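Local coordinates for ACT domain protein (Streptococcus pneumoniae, PDB 1ZPV), which is of unknown function but forms a homodimer and has the ACT-domain fold, which in many relatives binds amino acids or other small regulatory ligands, at residues L29-D34 / N64-F69. Numbering follows the deposited sequence.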
# COMPACT_ATOMS: atom_id res chain seq x y z
N LEU C 29 3.57 21.48 -16.77
CA LEU C 29 2.80 22.28 -15.84
C LEU C 29 3.65 23.20 -14.97
O LEU C 29 3.10 23.90 -14.12
CB LEU C 29 1.95 21.36 -14.95
CG LEU C 29 0.78 20.67 -15.69
CD1 LEU C 29 0.27 19.59 -14.78
CD2 LEU C 29 -0.39 21.58 -16.14
N GLY C 30 4.96 23.16 -15.19
CA GLY C 30 5.96 23.95 -14.47
C GLY C 30 6.09 23.57 -13.00
O GLY C 30 6.45 24.43 -12.18
N LEU C 31 5.83 22.31 -12.67
CA LEU C 31 5.93 21.85 -11.28
C LEU C 31 7.29 21.17 -11.05
O LEU C 31 7.85 20.56 -11.97
CB LEU C 31 4.77 20.94 -10.89
CG LEU C 31 3.35 21.44 -11.16
CD1 LEU C 31 2.36 20.29 -10.90
CD2 LEU C 31 3.03 22.65 -10.29
N ASN C 32 7.83 21.32 -9.84
CA ASN C 32 9.04 20.57 -9.43
C ASN C 32 8.74 19.15 -8.91
O ASN C 32 7.80 18.98 -8.15
CB ASN C 32 9.76 21.34 -8.31
CG ASN C 32 10.08 22.73 -8.72
OD1 ASN C 32 10.76 22.94 -9.73
ND2 ASN C 32 9.58 23.70 -7.97
N ILE C 33 9.55 18.16 -9.28
CA ILE C 33 9.49 16.85 -8.62
C ILE C 33 10.47 16.82 -7.42
O ILE C 33 11.68 16.65 -7.60
CB ILE C 33 9.86 15.72 -9.61
CG1 ILE C 33 8.98 15.80 -10.86
CG2 ILE C 33 9.82 14.31 -8.90
CD1 ILE C 33 9.34 14.73 -11.97
N ASP C 34 9.94 16.96 -6.21
CA ASP C 34 10.75 16.85 -5.00
C ASP C 34 11.15 15.42 -4.67
O ASP C 34 12.21 15.17 -4.07
CB ASP C 34 9.99 17.48 -3.84
CG ASP C 34 9.68 18.94 -4.10
OD1 ASP C 34 10.60 19.67 -4.44
OD2 ASP C 34 8.50 19.33 -4.01
N ASN C 64 -8.48 17.96 -12.63
CA ASN C 64 -9.09 17.69 -13.93
C ASN C 64 -8.05 17.40 -15.00
O ASN C 64 -8.22 16.47 -15.79
CB ASN C 64 -9.98 18.86 -14.40
CG ASN C 64 -11.39 18.79 -13.78
OD1 ASN C 64 -11.72 17.85 -13.06
ND2 ASN C 64 -12.20 19.79 -14.06
N GLU C 65 -7.02 18.22 -15.05
CA GLU C 65 -5.96 18.08 -16.06
C GLU C 65 -5.18 16.76 -15.92
O GLU C 65 -4.91 16.09 -16.94
CB GLU C 65 -5.04 19.28 -16.00
CG GLU C 65 -3.91 19.25 -16.99
CD GLU C 65 -4.31 19.71 -18.38
OE1 GLU C 65 -5.52 19.91 -18.68
OE2 GLU C 65 -3.38 19.88 -19.18
N PHE C 66 -4.85 16.37 -14.69
CA PHE C 66 -4.16 15.09 -14.48
C PHE C 66 -5.03 13.87 -14.82
O PHE C 66 -4.54 12.92 -15.42
CB PHE C 66 -3.58 15.02 -13.05
CG PHE C 66 -2.20 15.66 -12.94
CD1 PHE C 66 -2.00 16.78 -12.14
CD2 PHE C 66 -1.12 15.14 -13.62
CE1 PHE C 66 -0.69 17.35 -12.02
CE2 PHE C 66 0.15 15.69 -13.52
CZ PHE C 66 0.38 16.79 -12.74
N GLU C 67 -6.30 13.94 -14.48
CA GLU C 67 -7.23 12.86 -14.81
C GLU C 67 -7.39 12.75 -16.33
O GLU C 67 -7.38 11.66 -16.91
CB GLU C 67 -8.56 13.07 -14.08
CG GLU C 67 -9.69 12.16 -14.57
CD GLU C 67 -10.93 12.30 -13.72
OE1 GLU C 67 -11.62 13.36 -13.78
OE2 GLU C 67 -11.24 11.33 -12.99
N ALA C 68 -7.52 13.89 -16.99
CA ALA C 68 -7.64 13.89 -18.45
C ALA C 68 -6.36 13.35 -19.11
O ALA C 68 -6.45 12.55 -20.06
CB ALA C 68 -7.97 15.28 -18.97
N PHE C 69 -5.19 13.80 -18.64
CA PHE C 69 -3.93 13.30 -19.17
C PHE C 69 -3.74 11.81 -18.89
O PHE C 69 -3.35 11.04 -19.79
CB PHE C 69 -2.72 14.07 -18.62
CG PHE C 69 -1.40 13.52 -19.12
CD1 PHE C 69 -0.99 13.74 -20.42
CD2 PHE C 69 -0.61 12.71 -18.29
CE1 PHE C 69 0.20 13.19 -20.91
CE2 PHE C 69 0.60 12.17 -18.74
CZ PHE C 69 1.00 12.40 -20.07
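With chi1 at -70°, Leu-29 sets CG beside its own backbone N and anti to its carbonyl carbon, and chi2 of 167° then fixes where CD1 lies, against the ring of Phe-66; that side chain leaves helix 59-72 across the contact, and its far end, CZ and CE1, comes closest. The two side chains point opposite ways and overlap at their ends. This is one corner of the ACT-domain βαββαβ sandwich, where two helices lie against one face of a four-stranded antiparallel sheet, and the end of the first helix, 18-28, comes beside the middle of the second. CD1 of Leu-29 lies 3.5 Å from CZ of Phe-66 and 3.7 Å from its CE1, approaching obliquely. CD2 of Leu-29 lies loosely, 4.3 Å, from CG of Glu-65 on helix 59-72, whose OE2 forms a salt bridge with Lys-25 NZ, a polar link between the two helices beside the apolar contact.

Gly-30, with phi at +67°, closes helix 18-28 in a Schellman motif, and the chain then heads into strand 32-41. Leu-31 is a second, looser apolar neighbour, meeting the rim of the Phe-66 ring roughly level with it. From the sheet, Ile-8, Ile-77 and Ile-79 also pack on Phe-66, so the phenyl group is buried between helix and sheet. The Leu-31 approach is the longer one, CD1 standing 4.4 Å from CE1 of Phe-66.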